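Local coordinates for neuraminidase (PDB 4GDI), which is a neuraminidase-like surface glycoprotein of a bat influenza A virus, a tetrameric beta-propeller whose predicted removal of terminal sialic acid is uncertain because its putative active site has diverged, at residues E77-K81 with E94-R100; S101-C105 with R146-C152; G290-Q295 with S307-F313. One frame throughout, in Å; residues are numbered along the deposited sequence.

Contact 1: residues E77-K81 with E94-R100; sequences ESLYK and EMILPGR
Met95 lays its CB over one face of the Tyr80 ring, a CH-pi contact 4.0 Å from CB to the ring centroid and offset toward the rim, while Ser78 O lies in plane at the ring edge. With CG anti to the backbone N (chi1 -180°) and a bend at chi3, the methionine reaches along the ring to its phenol end, where CE comes 3.2 Å from Tyr80 OH; its sulfur stands oblique to the ring in a Met-aromatic contact. The other flat pair is ionic. Glu77 OE2 sits over the centre of the Arg100 guanidinium, 3.3 Å from Arg100 NE, with the carboxylate plane nearly perpendicular to the guanidinium. No N-H points at the oxygen, so charge alone joins them; Glu77 OE1 is held by a salt bridge to Arg43. Ile96 sends CD1 across the Lys81 chain at about a right angle, 3.7 Å from Lys81 CB. The antiparallel backbones carry five hydrogen bonds, the straightest from Glu94 N to Lys81 O (2.9 Å, 174°). A classic beta bulge, with Ile96 and Leu97 both facing Leu79, shifts the register by one: Leu79 N donates to Leu97 O and Leu79 O accepts Ile96 N. Strands 78-83 and 94-98 thus form a hairpin. Strand 53-64 flanks it through backbone bonds to Ser78 and Tyr80, Leu79 and Leu97 pack on strand 111-117 of the next sheet, and Tyr80 and Met95 meet Phe28 and His25 of a neighbouring subunit.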
# COMPACT_ATOMS: atom_id res chain seq x y z
N GLU A 77 -1.66 -25.19 5.64
CA GLU A 77 -1.05 -24.22 6.53
C GLU A 77 0.07 -23.46 5.87
O GLU A 77 1.02 -24.06 5.35
CB GLU A 77 -0.53 -24.92 7.79
CG GLU A 77 -1.61 -25.72 8.50
CD GLU A 77 -1.19 -26.19 9.88
OE1 GLU A 77 -1.36 -25.42 10.84
OE2 GLU A 77 -0.71 -27.34 9.99
N SER A 78 -0.03 -22.14 5.93
CA SER A 78 1.01 -21.26 5.40
C SER A 78 1.39 -20.16 6.39
O SER A 78 0.56 -19.65 7.15
CB SER A 78 0.56 -20.64 4.07
OG SER A 78 0.49 -21.63 3.05
N LEU A 79 2.67 -19.82 6.36
CA LEU A 79 3.24 -18.73 7.13
C LEU A 79 3.03 -17.39 6.40
O LEU A 79 3.30 -17.28 5.20
CB LEU A 79 4.74 -18.98 7.29
CG LEU A 79 5.57 -17.85 7.88
CD1 LEU A 79 5.26 -17.69 9.38
CD2 LEU A 79 7.05 -18.12 7.63
N TYR A 80 2.59 -16.38 7.14
CA TYR A 80 2.35 -15.04 6.63
C TYR A 80 3.11 -14.06 7.50
O TYR A 80 3.50 -14.39 8.62
CB TYR A 80 0.86 -14.65 6.74
CG TYR A 80 -0.08 -15.31 5.77
CD1 TYR A 80 -0.34 -16.68 5.84
CD2 TYR A 80 -0.76 -14.57 4.80
CE1 TYR A 80 -1.22 -17.28 4.95
CE2 TYR A 80 -1.64 -15.16 3.92
CZ TYR A 80 -1.86 -16.52 3.99
OH TYR A 80 -2.75 -17.11 3.12
N LYS A 81 3.28 -12.84 7.01
CA LYS A 81 3.75 -11.76 7.86
C LYS A 81 3.02 -10.46 7.56
O LYS A 81 2.61 -10.19 6.42
CB LYS A 81 5.26 -11.57 7.77
CG LYS A 81 5.75 -10.80 6.56
CD LYS A 81 7.17 -10.31 6.80
CE LYS A 81 7.82 -9.76 5.53
NZ LYS A 81 9.00 -8.90 5.85
N GLU A 94 1.36 -10.67 3.84
CA GLU A 94 2.04 -11.35 2.75
C GLU A 94 2.17 -12.83 3.09
O GLU A 94 2.61 -13.17 4.18
CB GLU A 94 3.42 -10.74 2.55
CG GLU A 94 4.36 -11.53 1.68
CD GLU A 94 5.74 -10.91 1.60
OE1 GLU A 94 5.98 -9.91 2.31
OE2 GLU A 94 6.59 -11.43 0.84
N MET A 95 1.80 -13.70 2.17
CA MET A 95 2.05 -15.13 2.34
C MET A 95 3.51 -15.40 1.98
O MET A 95 3.96 -15.00 0.91
CB MET A 95 1.11 -15.96 1.47
CG MET A 95 1.33 -17.46 1.62
SD MET A 95 0.61 -18.41 0.27
CE MET A 95 -1.10 -18.52 0.75
N ILE A 96 4.25 -16.06 2.86
CA ILE A 96 5.69 -16.28 2.68
C ILE A 96 6.05 -17.67 2.16
O ILE A 96 6.74 -17.80 1.16
CB ILE A 96 6.47 -16.02 3.98
CG1 ILE A 96 6.30 -14.56 4.43
CG2 ILE A 96 7.95 -16.33 3.78
CD1 ILE A 96 6.87 -14.27 5.78
N LEU A 97 5.59 -18.70 2.88
CA LEU A 97 5.87 -20.10 2.55
C LEU A 97 4.78 -20.97 3.17
O LEU A 97 4.13 -20.55 4.13
CB LEU A 97 7.23 -20.55 3.12
CG LEU A 97 8.53 -20.17 2.40
CD1 LEU A 97 9.68 -20.53 3.28
CD2 LEU A 97 8.68 -20.88 1.05
N PRO A 98 4.58 -22.19 2.65
CA PRO A 98 3.76 -23.16 3.38
C PRO A 98 4.51 -23.62 4.63
O PRO A 98 5.74 -23.75 4.58
CB PRO A 98 3.62 -24.33 2.40
CG PRO A 98 4.76 -24.18 1.46
CD PRO A 98 5.07 -22.73 1.37
N GLY A 99 3.80 -23.85 5.72
CA GLY A 99 4.43 -24.30 6.96
C GLY A 99 3.47 -24.48 8.11
O GLY A 99 2.47 -23.76 8.21
N ARG A 100 3.78 -25.45 8.98
CA ARG A 100 2.99 -25.74 10.18
C ARG A 100 3.64 -25.11 11.42
O ARG A 100 2.97 -24.78 12.40
CB ARG A 100 2.88 -27.25 10.40
CG ARG A 100 2.43 -28.03 9.18
CD ARG A 100 2.44 -29.53 9.46
NE ARG A 100 1.27 -29.95 10.23
CZ ARG A 100 0.14 -30.39 9.70
NH1 ARG A 100 -0.00 -30.49 8.38
NH2 ARG A 100 -0.86 -30.75 10.50

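Contact 2: residues S101-C105 with R146-C152; sequences SSSAC and RLPNSEC
Ser102 and Asn149 exchange bonds where the irregular 146-152 loop follows the edge of strand 101-105: Asn149 N gives to Ser102 O at 2.9 Å, and further along Cys152 N gives to Ala104 O from well above the carbonyl plane. The asparagine side chain adds a third link. Although its CB leads away from the strand, the amide turns back, and Asn149 OD1 accepts Ser102 N at 3.0 Å with the donor tilted 30° from the amide plane. The same oxygen accepts a hydrogen bond from a water that in turn accepts one from Ser102 OG; that hydroxyl also bonds Tyr45. Ser101 OG, set between its own backbone N and carbonyl carbon, accepts Leu147 N at 3.0 Å with a fairly straight bond. Leu147 CB packs against this hydroxyl and Ser102 N, and its CD1 lies beside the Ser102 backbone. Ser103 uses its hydroxyl the other way: with OG anti to the backbone N (chi1 -176°), it donates to Ser150 O at 2.8 Å, in the carbonyl plane. Beyond it Cys105 SG and Cys152 SG are joined at 2.0 Å in a disulfide with chi3 -96°, near the relaxed right angle. The Cys152 end packs on Leu114 and Val161, and Glu151 points its carboxylate to Ser47 and Gln325 N. Two of the five direct bonds run backbone to backbone; Ser101, Ser103 and Asn149 side chains supply the other three, giving partners to Leu147 N and Ser150 O of the loop and to Ser102 N of the strand. The covalent bridge then fixes the loop where it enters strand 153-155, so the chemistry ties two successive propeller sheets together at their inner edges.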
# COMPACT_ATOMS: atom_id res chain seq x y z
N SER A 101 4.97 -24.99 11.38
CA SER A 101 5.69 -24.23 12.37
C SER A 101 6.80 -23.46 11.67
O SER A 101 7.16 -23.76 10.52
CB SER A 101 6.26 -25.12 13.47
OG SER A 101 7.24 -26.04 13.00
N SER A 102 7.35 -22.46 12.34
CA SER A 102 8.32 -21.59 11.68
C SER A 102 9.26 -20.86 12.61
O SER A 102 9.10 -20.84 13.82
CB SER A 102 7.58 -20.57 10.82
OG SER A 102 7.12 -19.49 11.60
N SER A 103 10.26 -20.24 12.00
CA SER A 103 11.11 -19.29 12.68
C SER A 103 11.64 -18.35 11.62
O SER A 103 11.82 -18.74 10.47
CB SER A 103 12.26 -19.99 13.38
OG SER A 103 13.03 -19.07 14.13
N ALA A 104 11.89 -17.10 11.99
CA ALA A 104 12.41 -16.13 11.05
C ALA A 104 13.31 -15.13 11.76
O ALA A 104 13.16 -14.87 12.95
CB ALA A 104 11.25 -15.40 10.36
N CYS A 105 14.25 -14.59 11.02
CA CYS A 105 15.15 -13.61 11.61
C CYS A 105 15.90 -12.89 10.49
O CYS A 105 16.27 -13.52 9.48
CB CYS A 105 16.14 -14.27 12.59
SG CYS A 105 16.96 -15.81 12.03
N ARG A 146 10.09 -29.78 14.33
CA ARG A 146 9.36 -28.70 14.98
C ARG A 146 10.23 -27.47 15.12
O ARG A 146 11.31 -27.52 15.72
CB ARG A 146 8.86 -29.16 16.36
CG ARG A 146 8.00 -30.42 16.29
CD ARG A 146 7.46 -30.82 17.63
NE ARG A 146 8.43 -31.27 18.62
CZ ARG A 146 9.04 -32.46 18.63
NH1 ARG A 146 8.87 -33.31 17.62
NH2 ARG A 146 9.85 -32.78 19.63
N LEU A 147 9.77 -26.37 14.54
CA LEU A 147 10.37 -25.05 14.73
C LEU A 147 9.70 -24.31 15.89
O LEU A 147 8.52 -24.54 16.17
CB LEU A 147 10.29 -24.27 13.43
CG LEU A 147 11.25 -24.85 12.37
CD1 LEU A 147 10.89 -24.46 10.92
CD2 LEU A 147 12.66 -24.39 12.70
N PRO A 148 10.43 -23.40 16.56
CA PRO A 148 9.91 -22.91 17.84
C PRO A 148 8.85 -21.80 17.80
O PRO A 148 8.35 -21.43 18.86
CB PRO A 148 11.16 -22.38 18.53
CG PRO A 148 12.07 -21.98 17.41
CD PRO A 148 11.80 -22.94 16.29
N ASN A 149 8.49 -21.30 16.62
CA ASN A 149 7.51 -20.23 16.51
C ASN A 149 7.92 -19.02 17.33
O ASN A 149 7.15 -18.43 18.07
CB ASN A 149 6.12 -20.74 16.90
CG ASN A 149 5.75 -22.00 16.15
OD1 ASN A 149 5.79 -22.03 14.91
ND2 ASN A 149 5.44 -23.05 16.88
N SER A 150 9.18 -18.65 17.16
CA SER A 150 9.73 -17.44 17.73
C SER A 150 10.93 -17.09 16.87
O SER A 150 11.42 -17.95 16.13
CB SER A 150 10.18 -17.69 19.16
OG SER A 150 10.40 -16.49 19.87
N GLU A 151 11.41 -15.86 16.94
CA GLU A 151 12.46 -15.46 16.01
C GLU A 151 13.73 -16.24 16.23
O GLU A 151 14.08 -16.57 17.36
CB GLU A 151 12.75 -13.95 16.08
CG GLU A 151 13.51 -13.46 17.30
CD GLU A 151 13.90 -11.97 17.16
OE1 GLU A 151 13.70 -11.40 16.06
OE2 GLU A 151 14.40 -11.36 18.13
N CYS A 152 14.42 -16.52 15.13
CA CYS A 152 15.75 -17.09 15.23
C CYS A 152 16.74 -15.96 15.56
O CYS A 152 16.38 -14.79 15.56
CB CYS A 152 16.14 -17.91 13.98
SG CYS A 152 15.61 -17.29 12.38
O HOH W 1 5.10 -20.08 13.22

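Contact 3: residues G290-Q295 with S307-F313; sequences GFVLEQ and SLSYELF
Ser307 meets Gln295 twice: its N donates to Gln295 O, and its OG donates to Gln295 OE1 at a short 2.5 Å. The extended Gln295 side chain, CG anti to the backbone N (chi1 -172°), runs alongside Leu308, whose CD1 lies 3.5 Å from the same OE1. Leu308 O receives Gln295 N in an almost straight bond (2.9 Å, 179°). Ser309 turns OG to the CG of Glu294, while Tyr310 exchanges two backbone bonds with Leu293 and sends its hydroxyl to Lys19 O. Glu311 rests its CG obliquely against Val292 CG2 at 4.0 Å; its carboxylate pairs with Lys283. At Leu312 the chain turns a corner. Its CD1 packs on Leu293 CD2 at 3.8 Å, and its N makes a weak bond to Phe291 O. Phe313 N reaches the same oxygen on a lone pair, and Phe313 O accepts Phe291 N. The Phe313 ring presents its edge to Phe291 CB, with CD2 4.1 Å away. Leu312 and Phe313 both face Phe291, a classic beta bulge, here at the end of an antiparallel pairing that forms the outer edge of a small propeller sheet.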
# COMPACT_ATOMS: atom_id res chain seq x y z
N GLY A 290 -4.37 -13.25 33.36
CA GLY A 290 -3.41 -12.28 33.86
C GLY A 290 -2.00 -12.55 33.36
O GLY A 290 -1.73 -13.59 32.78
N PHE A 291 -1.10 -11.60 33.60
CA PHE A 291 0.31 -11.79 33.30
C PHE A 291 1.13 -10.95 34.26
O PHE A 291 0.89 -9.75 34.43
CB PHE A 291 0.62 -11.40 31.85
CG PHE A 291 1.79 -12.13 31.25
CD1 PHE A 291 1.75 -13.49 31.02
CD2 PHE A 291 2.92 -11.43 30.85
CE1 PHE A 291 2.82 -14.15 30.44
CE2 PHE A 291 3.99 -12.10 30.26
CZ PHE A 291 3.94 -13.45 30.06
N VAL A 292 2.12 -11.59 34.87
CA VAL A 292 2.90 -10.96 35.92
C VAL A 292 4.41 -11.06 35.65
O VAL A 292 4.94 -12.15 35.39
CB VAL A 292 2.57 -11.60 37.28
CG1 VAL A 292 3.46 -11.04 38.38
CG2 VAL A 292 1.10 -11.37 37.61
N LEU A 293 5.09 -9.92 35.71
CA LEU A 293 6.53 -9.84 35.51
C LEU A 293 7.19 -9.62 36.87
O LEU A 293 6.84 -8.68 37.59
CB LEU A 293 6.86 -8.69 34.57
CG LEU A 293 6.94 -9.03 33.07
CD1 LEU A 293 8.25 -9.73 32.75
CD2 LEU A 293 5.77 -9.90 32.67
N GLU A 294 8.13 -10.48 37.24
CA GLU A 294 8.83 -10.34 38.52
C GLU A 294 10.33 -10.28 38.35
O GLU A 294 10.92 -11.08 37.61
CB GLU A 294 8.43 -11.47 39.46
CG GLU A 294 6.95 -11.42 39.86
CD GLU A 294 6.53 -12.58 40.73
OE1 GLU A 294 6.52 -13.73 40.24
OE2 GLU A 294 6.19 -12.35 41.91
N GLN A 295 10.95 -9.32 39.02
CA GLN A 295 12.39 -9.14 38.97
C GLN A 295 13.10 -9.87 40.12
O GLN A 295 12.69 -9.76 41.28
CB GLN A 295 12.71 -7.66 39.06
CG GLN A 295 14.18 -7.34 38.83
CD GLN A 295 14.54 -5.93 39.28
OE1 GLN A 295 14.17 -5.53 40.38
NE2 GLN A 295 15.24 -5.19 38.45
N SER A 307 12.12 -8.48 43.85
CA SER A 307 12.01 -7.07 44.21
C SER A 307 10.82 -6.46 43.46
O SER A 307 9.69 -6.52 43.93
CB SER A 307 13.31 -6.33 43.91
OG SER A 307 13.80 -6.67 42.63
N LEU A 308 11.08 -5.90 42.28
CA LEU A 308 10.01 -5.31 41.47
C LEU A 308 9.02 -6.37 41.03
O LEU A 308 9.39 -7.49 40.66
CB LEU A 308 10.60 -4.61 40.25
CG LEU A 308 11.43 -3.36 40.51
CD1 LEU A 308 12.15 -2.94 39.24
CD2 LEU A 308 10.54 -2.24 41.01
N SER A 309 7.74 -6.02 41.06
CA SER A 309 6.71 -6.92 40.59
C SER A 309 5.62 -6.13 39.88
O SER A 309 5.16 -5.10 40.37
CB SER A 309 6.14 -7.72 41.75
OG SER A 309 5.12 -8.59 41.29
N TYR A 310 5.22 -6.60 38.71
CA TYR A 310 4.27 -5.87 37.88
C TYR A 310 3.18 -6.79 37.36
O TYR A 310 3.45 -7.72 36.61
CB TYR A 310 4.97 -5.26 36.68
CG TYR A 310 5.89 -4.12 36.95
CD1 TYR A 310 5.40 -2.88 37.33
CD2 TYR A 310 7.27 -4.26 36.77
CE1 TYR A 310 6.26 -1.82 37.55
CE2 TYR A 310 8.13 -3.21 36.99
CZ TYR A 310 7.62 -1.99 37.38
OH TYR A 310 8.48 -0.94 37.60
N GLU A 311 1.95 -6.51 37.74
CA GLU A 311 0.83 -7.28 37.27
C GLU A 311 0.33 -6.55 36.04
O GLU A 311 -0.49 -5.65 36.14
CB GLU A 311 -0.24 -7.34 38.36
CG GLU A 311 -1.42 -8.23 38.03
CD GLU A 311 -2.30 -8.48 39.25
OE1 GLU A 311 -1.75 -8.66 40.36
OE2 GLU A 311 -3.54 -8.48 39.10
N LEU A 312 0.86 -6.93 34.88
CA LEU A 312 0.55 -6.24 33.64
C LEU A 312 -0.91 -6.46 33.23
O LEU A 312 -1.57 -5.54 32.73
CB LEU A 312 1.47 -6.71 32.52
CG LEU A 312 2.95 -6.36 32.70
CD1 LEU A 312 3.76 -6.87 31.48
CD2 LEU A 312 3.14 -4.86 32.91
N PHE A 313 -1.39 -7.68 33.44
CA PHE A 313 -2.81 -7.99 33.27
C PHE A 313 -3.28 -8.77 34.50
O PHE A 313 -2.49 -9.51 35.09
CB PHE A 313 -3.02 -8.85 32.02
CG PHE A 313 -2.71 -8.13 30.73
CD1 PHE A 313 -3.65 -7.31 30.13
CD2 PHE A 313 -1.48 -8.30 30.11
CE1 PHE A 313 -3.36 -6.65 28.93
CE2 PHE A 313 -1.19 -7.65 28.92
CZ PHE A 313 -2.12 -6.83 28.33

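Overall arrangement
The three contacts follow one another along the chain, each closing before the next opens. Contacts 1 and 2 are neighbours, centres 12 Å apart: strand 94-98 leads straight into strand 101-106, and Leu79 CD1 touches Ser102 OG at 3.4 Å, so the hairpin of one sheet abuts the inner strand of the next. Contact 3 belongs to the three-stranded sheet 277-281, 289-296 and 309-311. Its centre is 34 Å from that of contact 1, on the opposite side of the chain's centre, and 26 Å from that of contact 2. Contact 2 lies nearest the middle. Together they sample the propeller from a subunit interface, through a central disulfide-locked junction, to the far rim.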